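Local coordinates for 16S rRNA (guanine(1405)-N(7))-methyltransferase (Klebsiella pneumoniae, PDB 6PI9), which probably methylates the N7 position of guanine 1405 in 16S rRNA with S-adenosyl-L-methionine as donor, and so probably confers resistance to various aminoglycosides, at residues 30-34 and 47-52; 21-26 and 142-148; 211-216 and 229-233. All blocks are in the same frame, centred on the assembly; numbering follows the deposited sequence. Where two conformers were deposited one is given.

Contact 1. Residues 30-34 and 47-52; sequences VFMEL and AARTHL
Val30 lies over one face of the His51 ring where two helices of the N-terminal helical part, 24-34 and 41-57, pack against each other. Their short segments run at 130°, closer to antiparallel than parallel, with axes 9.2 Å apart. The tight part is apolar. In the conformer described, Val30 CG1 sits 3.7 Å from the centroid of the His51 ring, a CH-pi contact. With CG1 anti to the backbone N (chi1 165°), both methyls reach the ring, CG2 at CE1. CG1 also touches the side chains of Ala48 and Leu52. The small Ala47 and Ala48 leave their backbone within reach of Leu34: Leu34 CD1 rests 3.6 Å from Ala48 CA and also meets Ala47 CB. Phe31 meets Ala48 CB with its ring edge and packs on helix 4-14.

The other side is looser and polar. Glu33 is partly exposed, and its carboxylate does not meet His51 directly. A water spans the gap. Glu33 OE2 forms a salt bridge with Arg29. Leu218 O of the second subunit makes a weak hydrogen bond with His51 NE2. In the same His51 conformer, the water lies 2.6 Å from Glu33 OE1 and 3.2 Å from His51 NE2.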
loop_
_atom_site.group_PDB
_atom_site.type_symbol
_atom_site.label_atom_id
_atom_site.label_comp_id
_atom_site.label_asym_id
_atom_site.label_seq_id
_atom_site.Cartn_x
_atom_site.Cartn_y
_atom_site.Cartn_z
ATOM N N VAL A 30 6.772 0.098 18.011
ATOM C CA VAL A 30 5.970 -0.889 17.269
ATOM C C VAL A 30 6.348 -2.292 17.700
ATOM O O VAL A 30 5.492 -3.170 17.938
ATOM C CB VAL A 30 6.180 -0.670 15.757
ATOM C CG1 VAL A 30 5.700 -1.853 14.905
ATOM C CG2 VAL A 30 5.441 0.605 15.331
ATOM N N PHE A 31 7.648 -2.541 17.816
ATOM C CA PHE A 31 8.033 -3.902 18.180
ATOM C C PHE A 31 7.555 -4.250 19.592
ATOM O O PHE A 31 7.109 -5.384 19.850
ATOM C CB PHE A 31 9.554 -4.035 18.025
ATOM C CG PHE A 31 10.098 -5.396 18.442
ATOM C CD1 PHE A 31 10.040 -6.499 17.578
ATOM C CD2 PHE A 31 10.608 -5.568 19.707
ATOM C CE1 PHE A 31 10.530 -7.732 17.973
ATOM C CE2 PHE A 31 11.083 -6.803 20.119
ATOM C CZ PHE A 31 11.066 -7.873 19.251
ATOM N N MET A 32 7.698 -3.326 20.543
ATOM C CA MET A 32 7.286 -3.651 21.911
ATOM C C MET A 32 5.763 -3.814 22.044
ATOM O O MET A 32 5.289 -4.565 22.915
ATOM C CB MET A 32 7.780 -2.565 22.881
ATOM C CG MET A 32 9.284 -2.498 23.006
ATOM S SD MET A 32 10.106 -4.048 23.400
ATOM C CE MET A 32 9.507 -4.345 25.071
ATOM N N GLU A 33 4.981 -3.117 21.215
ATOM C CA GLU A 33 3.540 -3.352 21.208
ATOM C C GLU A 33 3.213 -4.760 20.715
ATOM O O GLU A 33 2.257 -5.396 21.194
ATOM C CB GLU A 33 2.849 -2.310 20.324
ATOM C CG GLU A 33 2.843 -0.938 20.925
ATOM C CD GLU A 33 2.261 0.126 19.988
ATOM O OE1 GLU A 33 1.786 -0.263 18.897
ATOM O OE2 GLU A 33 2.308 1.339 20.339
ATOM N N LEU A 34 4.022 -5.297 19.803
ATOM C CA LEU A 34 3.717 -6.610 19.218
ATOM C C LEU A 34 4.347 -7.752 19.985
ATOM O O LEU A 34 3.814 -8.895 19.981
ATOM C CB LEU A 34 4.196 -6.653 17.760
ATOM C CG LEU A 34 3.397 -5.670 16.878
ATOM C CD1 LEU A 34 4.103 -5.432 15.540
ATOM C CD2 LEU A 34 1.989 -6.203 16.651
ATOM N N ALA A 47 6.180 -9.453 12.291
ATOM C CA ALA A 47 4.961 -8.630 12.420
ATOM C C ALA A 47 5.308 -7.149 12.461
ATOM O O ALA A 47 4.580 -6.307 11.917
ATOM C CB ALA A 47 4.168 -9.024 13.670
ATOM N N ALA A 48 6.422 -6.802 13.087
ATOM C CA ALA A 48 6.786 -5.388 13.181
ATOM C C ALA A 48 7.247 -4.876 11.833
ATOM O O ALA A 48 6.968 -3.733 11.456
ATOM C CB ALA A 48 7.908 -5.196 14.208
ATOM N N ARG A 49 7.987 -5.705 11.101
ATOM C CA ARG A 49 8.390 -5.313 9.764
ATOM C C ARG A 49 7.158 -5.048 8.911
ATOM O O ARG A 49 7.080 -4.039 8.201
ATOM C CB ARG A 49 9.282 -6.407 9.169
ATOM C CG ARG A 49 9.913 -6.005 7.878
ATOM C CD ARG A 49 11.197 -6.776 7.638
ATOM N NE ARG A 49 11.219 -8.106 8.238
ATOM C CZ ARG A 49 12.134 -8.536 9.114
ATOM N NH1 ARG A 49 13.129 -7.732 9.499
ATOM N NH2 ARG A 49 12.069 -9.792 9.585
ATOM N N THR A 50 6.169 -5.947 8.971
ATOM C CA THR A 50 4.951 -5.712 8.182
ATOM C C THR A 50 4.254 -4.415 8.589
ATOM O O THR A 50 3.886 -3.604 7.733
ATOM C CB THR A 50 4.005 -6.895 8.331
ATOM O OG1 THR A 50 4.643 -8.026 7.744
ATOM C CG2 THR A 50 2.745 -6.617 7.524
ATOM N N HIS A 51 4.052 -4.215 9.895
ATOM C CA HIS A 51 3.450 -2.983 10.440
ATOM C C HIS A 51 4.190 -1.744 9.945
ATOM O O HIS A 51 3.587 -0.792 9.419
ATOM C CB HIS A 51 3.479 -3.057 11.986
ATOM C CG HIS A 51 2.858 -1.891 12.721
ATOM N ND1 HIS A 51 3.227 -0.579 12.509
ATOM C CD2 HIS A 51 1.979 -1.864 13.762
ATOM C CE1 HIS A 51 2.562 0.212 13.334
ATOM N NE2 HIS A 51 1.808 -0.540 14.117
ATOM N N LEU A 52 5.515 -1.748 10.094
ATOM C CA LEU A 52 6.320 -0.589 9.722
ATOM C C LEU A 52 6.252 -0.332 8.222
ATOM O O LEU A 52 6.189 0.832 7.788
ATOM C CB LEU A 52 7.767 -0.761 10.212
ATOM C CG LEU A 52 7.814 -0.628 11.734
ATOM C CD1 LEU A 52 9.076 -1.281 12.358
ATOM C CD2 LEU A 52 7.777 0.896 12.056
HETATM O O HOH W 1 0.923 1.029 16.821
#

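Contact 2. Residues 21-26 and 142-148; sequences DVCPET and IHLGCVR. With SAH (S-adenosyl-L-homocysteine), chain B.
Residues Asp21 to Cys23 run antiparallel beside Ile142 to Leu144 at the rim of the cofactor pocket. Val22 lies opposite His143 in a single beta bridge, which joins the N-terminal region to the Rossmann-like methyltransferase fold. Two backbone bonds make the bridge. Leu144 N donates to Asp21 O at 2.6 Å, somewhat bent at 139°. Cys23 N donates to Ile142 O at 2.8 Å and is straighter. Val22 CA adds a CA-H...O contact to the same Ile142 oxygen. In one of two conformers, Cys23 SG packs on Leu144 CD2 at 3.4 Å.

His143 is the N-cap of helix 144-157. Its ND1 accepts a weak capping bond from Gly145 N, which lies in the plane of the ring. His143 N donates to Asp141 OD1, and that same oxygen also binds the cofactor.

The charged end lies farther out. Asp21 OD1 forms a salt bridge with Arg148 NH1 at 2.8 Å, at the edge of the guanidinium, with the two flat groups turned 68° apart. Asp21 OD2 accepts a weak hydrogen bond from Gln65 NE2.

Toward the pocket, Thr26 OG1 is satisfied by Asp167 OD2. Ile142 lies between Thr26 and S-adenosyl-L-homocysteine. Its CG1 lies between the backbone N and the carbonyl carbon (chi1 49°), which turns it to the ligand. Ile142 CG1 is 3.6 Å from ribose O2' and 3.7 Å from adenine C4 of the ligand.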
loop_
_atom_site.group_PDB
_atom_site.type_symbol
_atom_site.label_atom_id
_atom_site.label_comp_id
_atom_site.label_asym_id
_atom_site.label_seq_id
_atom_site.Cartn_x
_atom_site.Cartn_y
_atom_site.Cartn_z
ATOM N N ASP A 21 16.093 4.649 7.862
ATOM C CA ASP A 21 15.647 6.034 7.895
ATOM C C ASP A 21 14.332 6.224 8.671
ATOM O O ASP A 21 13.797 7.336 8.690
ATOM C CB ASP A 21 15.518 6.563 6.449
ATOM C CG ASP A 21 16.906 6.826 5.786
ATOM O OD1 ASP A 21 17.822 7.329 6.474
ATOM O OD2 ASP A 21 17.088 6.532 4.575
ATOM N N VAL A 22 13.820 5.187 9.332
ATOM C CA VAL A 22 12.694 5.342 10.253
ATOM C C VAL A 22 13.194 5.736 11.638
ATOM O O VAL A 22 14.229 5.244 12.101
ATOM C CB VAL A 22 11.875 4.042 10.328
ATOM C CG1 VAL A 22 10.709 4.226 11.313
ATOM C CG2 VAL A 22 11.349 3.657 8.919
ATOM N N CYS A 23 12.474 6.649 12.293
ATOM C CA CYS A 23 12.756 7.031 13.670
ATOM C C CYS A 23 12.962 5.795 14.545
ATOM O O CYS A 23 12.053 4.970 14.658
ATOM C CB CYS A 23 11.595 7.851 14.215
ATOM S SG CYS A 23 11.717 9.541 13.736
ATOM N N PRO A 24 14.146 5.623 15.178
ATOM C CA PRO A 24 14.357 4.387 15.975
ATOM C C PRO A 24 13.347 4.195 17.092
ATOM O O PRO A 24 12.965 3.049 17.393
ATOM C CB PRO A 24 15.769 4.554 16.574
ATOM C CG PRO A 24 16.491 5.544 15.676
ATOM C CD PRO A 24 15.357 6.443 15.053
ATOM N N GLU A 25 12.959 5.283 17.779
ATOM C CA GLU A 25 11.953 5.152 18.828
ATOM C C GLU A 25 10.641 4.601 18.286
ATOM O O GLU A 25 9.941 3.878 18.998
ATOM C CB GLU A 25 11.707 6.501 19.543
ATOM C CG GLU A 25 11.026 6.331 20.921
ATOM C CD GLU A 25 11.630 5.180 21.809
ATOM O OE1 GLU A 25 12.883 5.173 22.080
ATOM O OE2 GLU A 25 10.821 4.255 22.207
ATOM N N THR A 26 10.293 4.909 17.035
ATOM C CA THR A 26 9.088 4.337 16.435
ATOM C C THR A 26 9.233 2.842 16.171
ATOM O O THR A 26 8.318 2.046 16.475
ATOM C CB THR A 26 8.785 5.101 15.147
ATOM O OG1 THR A 26 8.539 6.466 15.542
ATOM C CG2 THR A 26 7.576 4.519 14.416
ATOM N N ILE A 142 7.860 10.419 10.682
ATOM C CA ILE A 142 8.767 9.443 11.294
ATOM C C ILE A 142 9.843 8.993 10.329
ATOM O O ILE A 142 10.794 8.296 10.731
ATOM C CB ILE A 142 8.005 8.193 11.731
ATOM C CG1 ILE A 142 7.121 7.697 10.611
ATOM C CG2 ILE A 142 7.273 8.445 13.008
ATOM C CD1 ILE A 142 6.610 6.248 11.008
ATOM N N HIS A 143 9.667 9.298 9.045
ATOM C CA HIS A 143 10.590 8.958 7.972
ATOM C C HIS A 143 11.650 10.038 7.880
ATOM O O HIS A 143 11.429 11.107 7.309
ATOM C CB HIS A 143 9.827 8.820 6.651
ATOM C CG HIS A 143 10.590 8.030 5.641
ATOM N ND1 HIS A 143 11.917 8.280 5.363
ATOM C CD2 HIS A 143 10.236 6.973 4.877
ATOM C CE1 HIS A 143 12.356 7.407 4.470
ATOM N NE2 HIS A 143 11.350 6.610 4.147
ATOM N N LEU A 144 12.808 9.775 8.482
ATOM C CA LEU A 144 13.889 10.747 8.467
ATOM C C LEU A 144 14.481 10.939 7.080
ATOM O O LEU A 144 15.173 11.934 6.843
ATOM C CB LEU A 144 14.985 10.290 9.436
ATOM C CG LEU A 144 14.468 9.904 10.819
ATOM C CD1 LEU A 144 15.640 9.534 11.676
ATOM C CD2 LEU A 144 13.746 11.090 11.430
ATOM N N GLY A 145 14.232 10.027 6.146
ATOM C CA GLY A 145 14.652 10.304 4.780
ATOM C C GLY A 145 13.837 11.435 4.178
ATOM O O GLY A 145 14.380 12.352 3.554
ATOM N N CYS A 146 12.515 11.386 4.362
ATOM C CA CYS A 146 11.654 12.496 3.961
ATOM C C CYS A 146 12.100 13.803 4.618
ATOM O O CYS A 146 12.272 14.834 3.949
ATOM C CB CYS A 146 10.229 12.173 4.331
ATOM S SG CYS A 146 9.571 10.928 3.185
ATOM N N VAL A 147 12.270 13.767 5.937
ATOM C CA VAL A 147 12.672 14.960 6.672
ATOM C C VAL A 147 13.936 15.533 6.065
ATOM O O VAL A 147 14.053 16.745 5.843
ATOM C CB VAL A 147 12.856 14.618 8.164
ATOM C CG1 VAL A 147 13.534 15.779 8.891
ATOM C CG2 VAL A 147 11.539 14.323 8.777
ATOM N N ARG A 148 14.921 14.677 5.793
ATOM C CA ARG A 148 16.208 15.190 5.325
ATOM C C ARG A 148 16.077 15.859 3.968
ATOM O O ARG A 148 16.677 16.912 3.723
ATOM C CB ARG A 148 17.224 14.057 5.232
ATOM C CG ARG A 148 17.926 13.775 6.533
ATOM C CD ARG A 148 18.328 12.316 6.648
ATOM N NE ARG A 148 18.622 11.985 8.033
ATOM C CZ ARG A 148 18.534 10.762 8.540
ATOM N NH1 ARG A 148 18.119 9.753 7.762
ATOM N NH2 ARG A 148 18.843 10.550 9.825
HETATM N N SAH B . 0.765 13.628 3.954
HETATM C CA SAH B . 1.687 13.155 2.897
HETATM C CB SAH B . 2.092 11.712 3.144
HETATM C CG SAH B . 0.948 10.675 3.341
HETATM S SD SAH B . 1.616 8.947 3.335
HETATM C C SAH B . 1.038 13.280 1.506
HETATM O O SAH B . -0.210 13.275 1.462
HETATM O OXT SAH B . 1.718 13.336 0.462
HETATM C "C5'" SAH B . 1.534 8.625 5.150
HETATM C "C4'" SAH B . 2.736 9.223 5.939
HETATM O "O4'" SAH B . 2.486 9.111 7.357
HETATM C "C3'" SAH B . 4.149 8.624 5.681
HETATM O "O3'" SAH B . 5.070 9.657 5.276
HETATM C "C2'" SAH B . 4.586 8.042 7.024
HETATM O "O2'" SAH B . 5.986 8.263 7.211
HETATM C "C1'" SAH B . 3.768 8.920 7.983
HETATM N N9 SAH B . 3.451 8.289 9.250
HETATM C C8 SAH B . 2.851 7.071 9.442
HETATM N N7 SAH B . 2.626 6.925 10.783
HETATM C C5 SAH B . 3.143 8.023 11.420
HETATM C C6 SAH B . 3.254 8.396 12.740
HETATM N N6 SAH B . 2.878 7.616 13.733
HETATM N N1 SAH B . 3.770 9.649 13.025
HETATM C C2 SAH B . 4.247 10.455 12.047
HETATM N N3 SAH B . 4.166 10.102 10.727
HETATM C C4 SAH B . 3.610 8.887 10.459
#

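Contact 3. Residues 211-216 and 229-233; sequences VTFPTR and YADWF
Tyr229 and Phe213 bury the most surface here, and Phe233 completes an aromatic cluster between strand 208-214 and helix 225-236. The rings of Phe213 and Tyr229 are nearly parallel, with planes at 22°, but slid apart so that they barely overlap. Tyr229 CB instead sits over the Phe213 face, 4.2 Å from the ring centroid. The far edge of Phe213 points at the face of Phe233 in an offset edge-to-face pair, with planes at 63°. Phe213 CZ comes 3.7 Å from Phe233 CD1. Trp232 CZ3 meets the ring edge at Phe213 CE1. Phe233 CG is anti to its backbone N (chi1 -174°), which lays the ring across the Phe213 edge and against Val211 CG1.

Arg216 NH1 and Arg216 NH2 both donate to Tyr229 OH, at 2.8 Å and 3.0 Å, and the oxygen lies in the guanidinium plane. Arg216 is poorly ordered, so this grip is less certain. Pro214 O lies at the Tyr229 ring edge and is buried without a hydrogen-bond partner.

Tyr255 of strand 252-259 meets Phe213 and Phe233. Helix 186-192 touches Phe213 and Tyr229, and helix 196-203 touches Val211 and Phe233. Val223 of the second subunit packs on Tyr229 and Trp232.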
loop_
_atom_site.group_PDB
_atom_site.type_symbol
_atom_site.label_atom_id
_atom_site.label_comp_id
_atom_site.label_asym_id
_atom_site.label_seq_id
_atom_site.Cartn_x
_atom_site.Cartn_y
_atom_site.Cartn_z
ATOM N N VAL A 211 -7.935 18.001 5.755
ATOM C CA VAL A 211 -7.897 16.573 6.107
ATOM C C VAL A 211 -8.271 15.800 4.864
ATOM O O VAL A 211 -9.280 16.125 4.229
ATOM C CB VAL A 211 -8.891 16.244 7.242
ATOM C CG1 VAL A 211 -8.934 14.706 7.535
ATOM C CG2 VAL A 211 -8.604 17.105 8.517
ATOM N N THR A 212 -7.438 14.846 4.443
ATOM C CA THR A 212 -7.763 14.155 3.205
ATOM C C THR A 212 -7.686 12.644 3.349
ATOM O O THR A 212 -6.992 12.094 4.211
ATOM C CB THR A 212 -6.870 14.554 2.036
ATOM O OG1 THR A 212 -5.611 13.884 2.179
ATOM C CG2 THR A 212 -6.694 16.063 2.005
ATOM N N PHE A 213 -8.367 11.966 2.411
ATOM C CA PHE A 213 -8.393 10.500 2.435
ATOM C C PHE A 213 -8.176 9.981 1.020
ATOM O O PHE A 213 -8.634 10.593 0.064
ATOM C CB PHE A 213 -9.774 9.969 2.911
ATOM C CG PHE A 213 -10.121 10.404 4.305
ATOM C CD1 PHE A 213 -9.772 9.600 5.390
ATOM C CD2 PHE A 213 -10.789 11.622 4.534
ATOM C CE1 PHE A 213 -10.092 10.011 6.711
ATOM C CE2 PHE A 213 -11.105 12.055 5.849
ATOM C CZ PHE A 213 -10.757 11.234 6.952
ATOM N N PRO A 214 -7.507 8.854 0.869
ATOM C CA PRO A 214 -7.395 8.272 -0.470
ATOM C C PRO A 214 -8.715 7.625 -0.865
ATOM O O PRO A 214 -9.386 6.989 -0.051
ATOM C CB PRO A 214 -6.282 7.232 -0.318
ATOM C CG PRO A 214 -6.376 6.823 1.191
ATOM C CD PRO A 214 -6.889 8.043 1.939
ATOM N N THR A 215 -9.115 7.830 -2.093
ATOM C CA THR A 215 -10.251 7.096 -2.637
ATOM C C THR A 215 -9.613 6.041 -3.524
ATOM O O THR A 215 -9.165 6.336 -4.636
ATOM C CB THR A 215 -11.212 7.994 -3.409
ATOM O OG1 THR A 215 -10.673 8.227 -4.719
ATOM C CG2 THR A 215 -11.434 9.333 -2.690
ATOM N N ARG A 216 -9.539 4.816 -3.022
ATOM C CA ARG A 216 -8.755 3.804 -3.713
ATOM C C ARG A 216 -9.476 3.240 -4.938
ATOM O O ARG A 216 -9.407 2.033 -5.198
ATOM C CB ARG A 216 -8.374 2.706 -2.721
ATOM C CG ARG A 216 -6.967 2.900 -2.165
ATOM C CD ARG A 216 -6.682 2.001 -0.987
ATOM N NE ARG A 216 -6.083 2.728 0.130
ATOM C CZ ARG A 216 -6.760 3.182 1.180
ATOM N NH1 ARG A 216 -8.071 3.003 1.251
ATOM N NH2 ARG A 216 -6.121 3.817 2.154
ATOM N N TYR A 229 -14.839 6.320 4.428
ATOM C CA TYR A 229 -14.026 7.343 5.107
ATOM C C TYR A 229 -14.857 8.568 5.491
ATOM O O TYR A 229 -14.639 9.185 6.557
ATOM C CB TYR A 229 -12.906 7.781 4.167
ATOM C CG TYR A 229 -11.810 6.768 4.077
ATOM C CD1 TYR A 229 -11.391 6.092 5.218
ATOM C CD2 TYR A 229 -11.142 6.538 2.859
ATOM C CE1 TYR A 229 -10.344 5.172 5.131
ATOM C CE2 TYR A 229 -10.092 5.634 2.758
ATOM C CZ TYR A 229 -9.716 4.947 3.902
ATOM O OH TYR A 229 -8.640 4.048 3.826
ATOM N N ALA A 230 -15.717 9.012 4.580
ATOM C CA ALA A 230 -16.569 10.173 4.870
ATOM C C ALA A 230 -17.453 9.920 6.090
ATOM O O ALA A 230 -17.561 10.766 6.997
ATOM C CB ALA A 230 -17.428 10.495 3.631
ATOM N N ASP A 231 -18.111 8.761 6.130
ATOM C CA ASP A 231 -18.964 8.452 7.271
ATOM C C ASP A 231 -18.148 8.408 8.547
ATOM O O ASP A 231 -18.594 8.885 9.611
ATOM C CB ASP A 231 -19.661 7.102 7.106
ATOM C CG ASP A 231 -20.732 7.074 6.029
ATOM O OD1 ASP A 231 -21.289 8.111 5.602
ATOM O OD2 ASP A 231 -21.011 5.934 5.608
ATOM N N TRP A 232 -16.964 7.795 8.479
ATOM C CA TRP A 232 -16.147 7.664 9.670
ATOM C C TRP A 232 -15.690 9.027 10.135
ATOM O O TRP A 232 -15.788 9.371 11.332
ATOM C CB TRP A 232 -14.928 6.775 9.365
ATOM C CG TRP A 232 -13.927 6.738 10.484
ATOM C CD1 TRP A 232 -13.970 5.918 11.610
ATOM C CD2 TRP A 232 -12.751 7.538 10.612
ATOM N NE1 TRP A 232 -12.895 6.193 12.409
ATOM C CE2 TRP A 232 -12.114 7.153 11.816
ATOM C CE3 TRP A 232 -12.144 8.514 9.802
ATOM C CZ2 TRP A 232 -10.959 7.734 12.249
ATOM C CZ3 TRP A 232 -10.936 9.081 10.229
ATOM C CH2 TRP A 232 -10.368 8.693 11.446
ATOM N N PHE A 233 -15.198 9.823 9.194
ATOM C CA PHE A 233 -14.749 11.157 9.559
ATOM C C PHE A 233 -15.885 11.963 10.188
ATOM O O PHE A 233 -15.700 12.632 11.222
ATOM C CB PHE A 233 -14.181 11.865 8.320
ATOM C CG PHE A 233 -13.561 13.217 8.632
ATOM C CD1 PHE A 233 -12.513 13.305 9.519
ATOM C CD2 PHE A 233 -14.030 14.372 8.018
ATOM C CE1 PHE A 233 -11.911 14.534 9.792
ATOM C CE2 PHE A 233 -13.420 15.628 8.300
ATOM C CZ PHE A 233 -12.356 15.669 9.184
#

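Contacts 1 and 2 share helix 24-34: contact 2 uses its start and contact 1 its end, with centres about 15 Å apart. Along the chain, the pair 30-34 and 47-52 falls between the two segments of contact 2, which are separated by 115 residues. Contact 3 comes later in the chain and joins strand 208-214 of the central sheet to helix 225-236. Its centre is about 25 Å from each of the others, and it lies across the chain's centre from contact 2. Contact 2 borders the cofactor pocket and ties the N-terminal helices to the sheet side. Contacts 1 and 3 do not touch each other, but both meet the second subunit.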